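Long-range contact in LbaCas13a H328A (C2c2) (Lachnospiraceae bacterium NK4A179, PDB 5WLH), which binds a CRISPR guide RNA as a Cas13a effector and probably cleaves target RNA under its direction: residues L1118-R1129 against I1265-Y1276. Sequence-based numbering, arbitrary orientation.
Sequences LQGQLINWIYLR and IYSEVFDRFFTY. With nucleotides of chain B.
The backbone oxygen of Leu1118 accepts two bonds: the helical one from Leu1122 N and one from the Tyr1266 hydroxyl, with OH 2.7 Å from Leu1118 O. The hydroxyl lies in the carbonyl plane, on a lone pair. The Tyr1266 ring is a knob set in a hole formed by Leu1118, Gln1121, Leu1122 and Trp1125. Leu1122 CD2 makes a CH-pi contact over one face, 3.9 Å from the ring centroid. Trp1125 CZ3 comes within 3.3 Å of Tyr1266 CE2, the planes inclined at 67°. A leucine in place of Tyr1266 would probably leave the Leu1118 carbonyl without its cross-helix donor and open a gap beside Trp1125.

Further along, Phe1274 meets Trp1125 edge-to-face. Its CE2–CZ edge points onto the five-membered ring, with CZ 3.5 Å from Trp1125 CD1. Val1269 CG1 packs against CE3 of the same indole.

Near the C-terminal end of 1265-1276, Arg1129 spans the contact. Its CG is anti to the backbone N (chi1 -170°), and the chain runs extended to NE, which carries CD over the centre of the Phe1273 ring, 3.4 Å from the centroid. Arg1129 NE then donates to Phe1273 O at 2.9 Å, in the guanidinium plane but bent, with an N-H...O angle of 140°. NH2 forms a salt bridge with Glu1234 and donates to a water that also bonds Arg1272 O and Thr1275 OG1. Tyr1276 packs against Arg1129 CG, and its hydroxyl bonds Asp1132.

On helix 1262-1273, Phe1270 CE2 lies 3.5 Å from O2' of A4 of chain B. Two nearly parallel helices are thus joined by an aromatic core with a polar tie at each end, which sets the RNA-contacting helix against 1106-1145.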
loop_
_atom_site.group_PDB
_atom_site.type_symbol
_atom_site.label_atom_id
_atom_site.label_comp_id
_atom_site.label_asym_id
_atom_site.label_seq_id
_atom_site.Cartn_x
_atom_site.Cartn_y
_atom_site.Cartn_z
ATOM N N LEU A 1118 -3.241 9.074 7.946
ATOM C CA LEU A 1118 -1.815 9.176 8.243
ATOM C C LEU A 1118 -1.434 8.290 9.414
ATOM O O LEU A 1118 -0.388 7.627 9.389
ATOM C CB LEU A 1118 -1.439 10.623 8.550
ATOM C CG LEU A 1118 -1.626 11.554 7.354
ATOM C CD1 LEU A 1118 -1.482 12.991 7.828
ATOM C CD2 LEU A 1118 -0.617 11.231 6.263
ATOM N N GLN A 1119 -2.274 8.269 10.455
ATOM C CA GLN A 1119 -1.960 7.475 11.636
ATOM C C GLN A 1119 -2.126 5.998 11.326
ATOM O O GLN A 1119 -1.330 5.167 11.766
ATOM C CB GLN A 1119 -2.887 7.874 12.787
ATOM C CG GLN A 1119 -2.822 6.968 14.012
ATOM C CD GLN A 1119 -1.574 7.171 14.834
ATOM O OE1 GLN A 1119 -0.600 7.768 14.381
ATOM N NE2 GLN A 1119 -1.590 6.658 16.057
ATOM N N GLY A 1120 -3.157 5.671 10.556
ATOM C CA GLY A 1120 -3.375 4.285 10.177
ATOM C C GLY A 1120 -2.234 3.730 9.348
ATOM O O GLY A 1120 -1.848 2.579 9.510
ATOM N N GLN A 1121 -1.660 4.546 8.458
ATOM C CA GLN A 1121 -0.532 4.038 7.689
ATOM C C GLN A 1121 0.672 3.801 8.593
ATOM O O GLN A 1121 1.421 2.840 8.411
ATOM C CB GLN A 1121 -0.182 5.019 6.561
ATOM C CG GLN A 1121 1.047 4.602 5.738
ATOM C CD GLN A 1121 0.844 3.272 5.029
ATOM O OE1 GLN A 1121 -0.042 3.137 4.176
ATOM N NE2 GLN A 1121 1.666 2.277 5.381
ATOM N N LEU A 1122 0.878 4.682 9.571
ATOM C CA LEU A 1122 1.950 4.466 10.533
ATOM C C LEU A 1122 1.760 3.153 11.282
ATOM O O LEU A 1122 2.704 2.387 11.445
ATOM C CB LEU A 1122 2.013 5.629 11.514
ATOM C CG LEU A 1122 2.536 6.928 10.877
ATOM C CD1 LEU A 1122 2.322 8.092 11.822
ATOM C CD2 LEU A 1122 4.020 6.825 10.458
ATOM N N ILE A 1123 0.539 2.868 11.719
ATOM C CA ILE A 1123 0.298 1.616 12.428
ATOM C C ILE A 1123 0.449 0.425 11.488
ATOM O O ILE A 1123 0.980 -0.620 11.872
ATOM C CB ILE A 1123 -1.081 1.647 13.099
ATOM C CG1 ILE A 1123 -1.094 2.748 14.179
ATOM C CG2 ILE A 1123 -1.322 0.305 13.838
ATOM C CD1 ILE A 1123 -2.488 3.078 14.707
ATOM N N ASN A 1124 -0.010 0.566 10.246
ATOM C CA ASN A 1124 0.231 -0.467 9.242
ATOM C C ASN A 1124 1.724 -0.791 9.153
ATOM O O ASN A 1124 2.128 -1.956 9.207
ATOM C CB ASN A 1124 -0.335 0.015 7.903
ATOM C CG ASN A 1124 -0.210 -1.008 6.787
ATOM O OD1 ASN A 1124 0.884 -1.443 6.447
ATOM N ND2 ASN A 1124 -1.341 -1.337 6.157
ATOM N N TRP A 1125 2.564 0.244 9.048
ATOM C CA TRP A 1125 4.007 0.031 8.988
ATOM C C TRP A 1125 4.526 -0.658 10.246
ATOM O O TRP A 1125 5.452 -1.474 10.176
ATOM C CB TRP A 1125 4.712 1.370 8.806
ATOM C CG TRP A 1125 4.704 1.833 7.390
ATOM C CD1 TRP A 1125 4.651 1.054 6.260
ATOM C CD2 TRP A 1125 4.768 3.194 6.946
ATOM N NE1 TRP A 1125 4.696 1.866 5.127
ATOM C CE2 TRP A 1125 4.767 3.177 5.532
ATOM C CE3 TRP A 1125 4.825 4.421 7.611
ATOM C CZ2 TRP A 1125 4.817 4.352 4.766
ATOM C CZ3 TRP A 1125 4.897 5.576 6.866
ATOM C CH2 TRP A 1125 4.881 5.536 5.450
ATOM N N ILE A 1126 3.967 -0.320 11.411
ATOM C CA ILE A 1126 4.387 -1.021 12.629
ATOM C C ILE A 1126 4.221 -2.520 12.452
ATOM O O ILE A 1126 5.113 -3.310 12.784
ATOM C CB ILE A 1126 3.599 -0.529 13.854
ATOM C CG1 ILE A 1126 4.106 0.844 14.278
ATOM C CG2 ILE A 1126 3.720 -1.576 15.004
ATOM C CD1 ILE A 1126 3.189 1.563 15.253
ATOM N N TYR A 1127 3.058 -2.935 11.949
ATOM C CA TYR A 1127 2.783 -4.364 11.839
ATOM C C TYR A 1127 3.492 -4.986 10.653
ATOM O O TYR A 1127 3.767 -6.189 10.678
ATOM C CB TYR A 1127 1.264 -4.587 11.830
ATOM C CG TYR A 1127 0.783 -4.456 13.261
ATOM C CD1 TYR A 1127 0.875 -5.536 14.142
ATOM C CD2 TYR A 1127 0.347 -3.233 13.761
ATOM C CE1 TYR A 1127 0.497 -5.411 15.470
ATOM C CE2 TYR A 1127 -0.052 -3.105 15.091
ATOM C CZ TYR A 1127 0.027 -4.188 15.939
ATOM O OH TYR A 1127 -0.353 -4.052 17.259
ATOM N N LEU A 1128 3.853 -4.181 9.650
ATOM C CA LEU A 1128 4.798 -4.643 8.643
ATOM C C LEU A 1128 6.135 -4.976 9.290
ATOM O O LEU A 1128 6.681 -6.062 9.088
ATOM C CB LEU A 1128 4.981 -3.576 7.561
ATOM C CG LEU A 1128 5.559 -4.030 6.219
ATOM C CD1 LEU A 1128 4.572 -4.994 5.528
ATOM C CD2 LEU A 1128 5.821 -2.792 5.328
ATOM N N ARG A 1129 6.677 -4.036 10.071
ATOM C CA ARG A 1129 7.974 -4.275 10.704
ATOM C C ARG A 1129 7.908 -5.435 11.685
ATOM O O ARG A 1129 8.828 -6.264 11.742
ATOM C CB ARG A 1129 8.457 -3.012 11.412
ATOM C CG ARG A 1129 9.924 -3.128 11.892
ATOM C CD ARG A 1129 10.376 -1.849 12.588
ATOM N NE ARG A 1129 11.825 -1.807 12.755
ATOM C CZ ARG A 1129 12.491 -2.401 13.739
ATOM N NH1 ARG A 1129 11.851 -3.122 14.648
ATOM N NH2 ARG A 1129 13.815 -2.292 13.797
ATOM N N ILE A 1265 7.230 12.421 12.511
ATOM C CA ILE A 1265 7.094 10.982 12.712
ATOM C C ILE A 1265 7.396 10.245 11.418
ATOM O O ILE A 1265 8.177 9.286 11.404
ATOM C CB ILE A 1265 5.694 10.646 13.240
ATOM C CG1 ILE A 1265 5.499 11.213 14.650
ATOM C CG2 ILE A 1265 5.490 9.104 13.278
ATOM C CD1 ILE A 1265 4.032 11.498 14.996
ATOM N N TYR A 1266 6.796 10.696 10.309
ATOM C CA TYR A 1266 7.113 10.105 9.015
ATOM C C TYR A 1266 8.603 10.234 8.722
ATOM O O TYR A 1266 9.220 9.316 8.166
ATOM C CB TYR A 1266 6.271 10.765 7.918
ATOM C CG TYR A 1266 4.929 10.094 7.743
ATOM C CD1 TYR A 1266 3.911 10.280 8.670
ATOM C CD2 TYR A 1266 4.702 9.234 6.663
ATOM C CE1 TYR A 1266 2.675 9.633 8.521
ATOM C CE2 TYR A 1266 3.484 8.590 6.506
ATOM C CZ TYR A 1266 2.493 8.774 7.444
ATOM O OH TYR A 1266 1.291 8.124 7.294
ATOM N N SER A 1267 9.210 11.354 9.129
ATOM C CA SER A 1267 10.646 11.521 8.927
ATOM C C SER A 1267 11.424 10.465 9.692
ATOM O O SER A 1267 12.410 9.924 9.182
ATOM C CB SER A 1267 11.116 12.912 9.387
ATOM O OG SER A 1267 10.587 13.928 8.577
ATOM N N GLU A 1268 11.012 10.178 10.927
ATOM C CA GLU A 1268 11.783 9.220 11.705
ATOM C C GLU A 1268 11.551 7.798 11.212
ATOM O O GLU A 1268 12.474 6.974 11.252
ATOM C CB GLU A 1268 11.463 9.340 13.195
ATOM C CG GLU A 1268 12.370 8.416 14.006
ATOM C CD GLU A 1268 12.172 8.541 15.498
ATOM O OE1 GLU A 1268 12.842 7.784 16.226
ATOM O OE2 GLU A 1268 11.351 9.378 15.932
ATOM N N VAL A 1269 10.341 7.498 10.731
ATOM C CA VAL A 1269 10.110 6.214 10.076
ATOM C C VAL A 1269 11.052 6.071 8.887
ATOM O O VAL A 1269 11.775 5.080 8.752
ATOM C CB VAL A 1269 8.630 6.087 9.663
ATOM C CG1 VAL A 1269 8.430 4.885 8.713
ATOM C CG2 VAL A 1269 7.742 5.949 10.897
ATOM N N PHE A 1270 11.071 7.078 8.017
ATOM C CA PHE A 1270 11.979 7.069 6.876
ATOM C C PHE A 1270 13.429 6.898 7.322
ATOM O O PHE A 1270 14.198 6.163 6.698
ATOM C CB PHE A 1270 11.826 8.372 6.084
ATOM C CG PHE A 1270 12.710 8.462 4.879
ATOM C CD1 PHE A 1270 12.549 7.572 3.820
ATOM C CD2 PHE A 1270 13.665 9.475 4.773
ATOM C CE1 PHE A 1270 13.352 7.641 2.697
ATOM C CE2 PHE A 1270 14.473 9.564 3.657
ATOM C CZ PHE A 1270 14.307 8.664 2.602
ATOM N N ASP A 1271 13.813 7.580 8.392
ATOM C CA ASP A 1271 15.212 7.577 8.791
ATOM C C ASP A 1271 15.640 6.217 9.319
ATOM O O ASP A 1271 16.727 5.733 8.979
ATOM C CB ASP A 1271 15.466 8.645 9.847
ATOM C CG ASP A 1271 16.919 8.663 10.286
ATOM O OD1 ASP A 1271 17.733 9.358 9.630
ATOM O OD2 ASP A 1271 17.247 7.946 11.249
ATOM N N ARG A 1272 14.801 5.571 10.148
ATOM C CA ARG A 1272 15.306 4.378 10.819
ATOM C C ARG A 1272 14.289 3.297 11.162
ATOM O O ARG A 1272 14.676 2.335 11.832
ATOM C CB ARG A 1272 16.033 4.768 12.122
ATOM C CG ARG A 1272 15.190 5.532 13.137
ATOM C CD ARG A 1272 16.044 5.756 14.395
ATOM N NE ARG A 1272 15.442 6.648 15.376
ATOM C CZ ARG A 1272 16.084 7.040 16.476
ATOM N NH1 ARG A 1272 17.325 6.608 16.690
ATOM N NH2 ARG A 1272 15.496 7.841 17.351
ATOM N N PHE A 1273 13.020 3.386 10.750
ATOM C CA PHE A 1273 12.122 2.293 11.096
ATOM C C PHE A 1273 12.281 1.117 10.139
ATOM O O PHE A 1273 12.077 -0.039 10.527
ATOM C CB PHE A 1273 10.679 2.803 11.106
ATOM C CG PHE A 1273 9.722 1.945 11.878
ATOM C CD1 PHE A 1273 9.811 1.839 13.261
ATOM C CD2 PHE A 1273 8.710 1.252 11.214
ATOM C CE1 PHE A 1273 8.919 1.056 13.965
ATOM C CE2 PHE A 1273 7.805 0.471 11.926
ATOM C CZ PHE A 1273 7.903 0.382 13.296
ATOM N N PHE A 1274 12.671 1.386 8.893
ATOM C CA PHE A 1274 12.786 0.364 7.866
ATOM C C PHE A 1274 14.236 0.160 7.454
ATOM O O PHE A 1274 14.559 -0.006 6.279
ATOM C CB PHE A 1274 11.905 0.731 6.671
ATOM C CG PHE A 1274 10.463 0.481 6.932
ATOM C CD1 PHE A 1274 10.016 -0.821 7.168
ATOM C CD2 PHE A 1274 9.554 1.523 6.981
ATOM C CE1 PHE A 1274 8.670 -1.073 7.427
ATOM C CE2 PHE A 1274 8.200 1.278 7.235
ATOM C CZ PHE A 1274 7.760 -0.015 7.453
ATOM N N THR A 1275 15.125 0.109 8.449
ATOM C CA THR A 1275 16.499 -0.273 8.179
ATOM C C THR A 1275 16.599 -1.664 7.583
ATOM O O THR A 1275 17.588 -1.978 6.915
ATOM C CB THR A 1275 17.301 -0.225 9.484
ATOM O OG1 THR A 1275 16.629 -1.036 10.462
ATOM C CG2 THR A 1275 17.368 1.201 9.993
ATOM N N TYR A 1276 15.593 -2.514 7.795
ATOM C CA TYR A 1276 15.742 -3.904 7.405
ATOM C C TYR A 1276 15.412 -4.179 5.939
ATOM O O TYR A 1276 15.749 -5.261 5.445
ATOM C CB TYR A 1276 14.877 -4.756 8.309
ATOM C CG TYR A 1276 13.397 -4.640 8.059
ATOM C CD1 TYR A 1276 12.783 -5.443 7.104
ATOM C CD2 TYR A 1276 12.604 -3.764 8.803
ATOM C CE1 TYR A 1276 11.421 -5.375 6.868
ATOM C CE2 TYR A 1276 11.210 -3.699 8.580
ATOM C CZ TYR A 1276 10.645 -4.514 7.607
ATOM O OH TYR A 1276 9.291 -4.514 7.349
ATOM P P A B 4 21.737 7.217 6.072
ATOM O OP1 A B 4 21.199 5.875 5.690
ATOM O OP2 A B 4 23.094 7.638 5.637
ATOM O "O5'" A B 4 20.733 8.328 5.549
ATOM C "C5'" A B 4 19.351 8.259 5.860
ATOM C "C4'" A B 4 18.666 9.527 5.443
ATOM O "O4'" A B 4 19.211 10.640 6.192
ATOM C "C3'" A B 4 18.874 9.924 3.996
ATOM O "O3'" A B 4 18.003 9.236 3.122
ATOM C "C2'" A B 4 18.640 11.426 4.032
ATOM O "O2'" A B 4 17.250 11.713 4.132
ATOM C "C1'" A B 4 19.281 11.784 5.367
ATOM N N9 A B 4 20.702 12.149 5.226
ATOM C C8 A B 4 21.825 11.405 5.493
ATOM N N7 A B 4 22.946 12.062 5.282
ATOM C C5 A B 4 22.522 13.319 4.867
ATOM C C6 A B 4 23.200 14.496 4.474
ATOM N N6 A B 4 24.528 14.626 4.445
ATOM N N1 A B 4 22.446 15.561 4.127
ATOM C C2 A B 4 21.114 15.462 4.147
ATOM N N3 A B 4 20.368 14.411 4.490
ATOM C C4 A B 4 21.140 13.376 4.828
ATOM P P A B 3 26.050 5.986 9.335
ATOM O OP1 A B 3 25.700 5.707 7.916
ATOM O OP2 A B 3 27.409 6.464 9.696
ATOM O "O5'" A B 3 25.066 7.060 9.959
ATOM C "C5'" A B 3 24.426 7.990 9.140
ATOM C "C4'" A B 3 22.980 8.107 9.515
ATOM O "O4'" A B 3 22.838 9.207 10.450
ATOM C "C3'" A B 3 22.092 8.468 8.337
ATOM O "O3'" A B 3 21.615 7.316 7.665
ATOM C "C2'" A B 3 21.018 9.333 8.960
ATOM O "O2'" A B 3 20.076 8.521 9.643
ATOM C "C1'" A B 3 21.834 10.080 10.014
ATOM N N9 A B 3 22.519 11.267 9.472
ATOM C C8 A B 3 23.888 11.480 9.423
ATOM N N7 A B 3 24.222 12.642 8.911
ATOM C C5 A B 3 22.995 13.226 8.603
ATOM C C6 A B 3 22.652 14.473 8.051
ATOM N N6 A B 3 23.568 15.367 7.668
ATOM N N1 A B 3 21.340 14.768 7.886
ATOM C C2 A B 3 20.435 13.855 8.268
ATOM N N3 A B 3 20.641 12.652 8.804
ATOM C C4 A B 3 21.947 12.397 8.948
HETATM O O HOH W 1 15.250 -0.027 12.501
#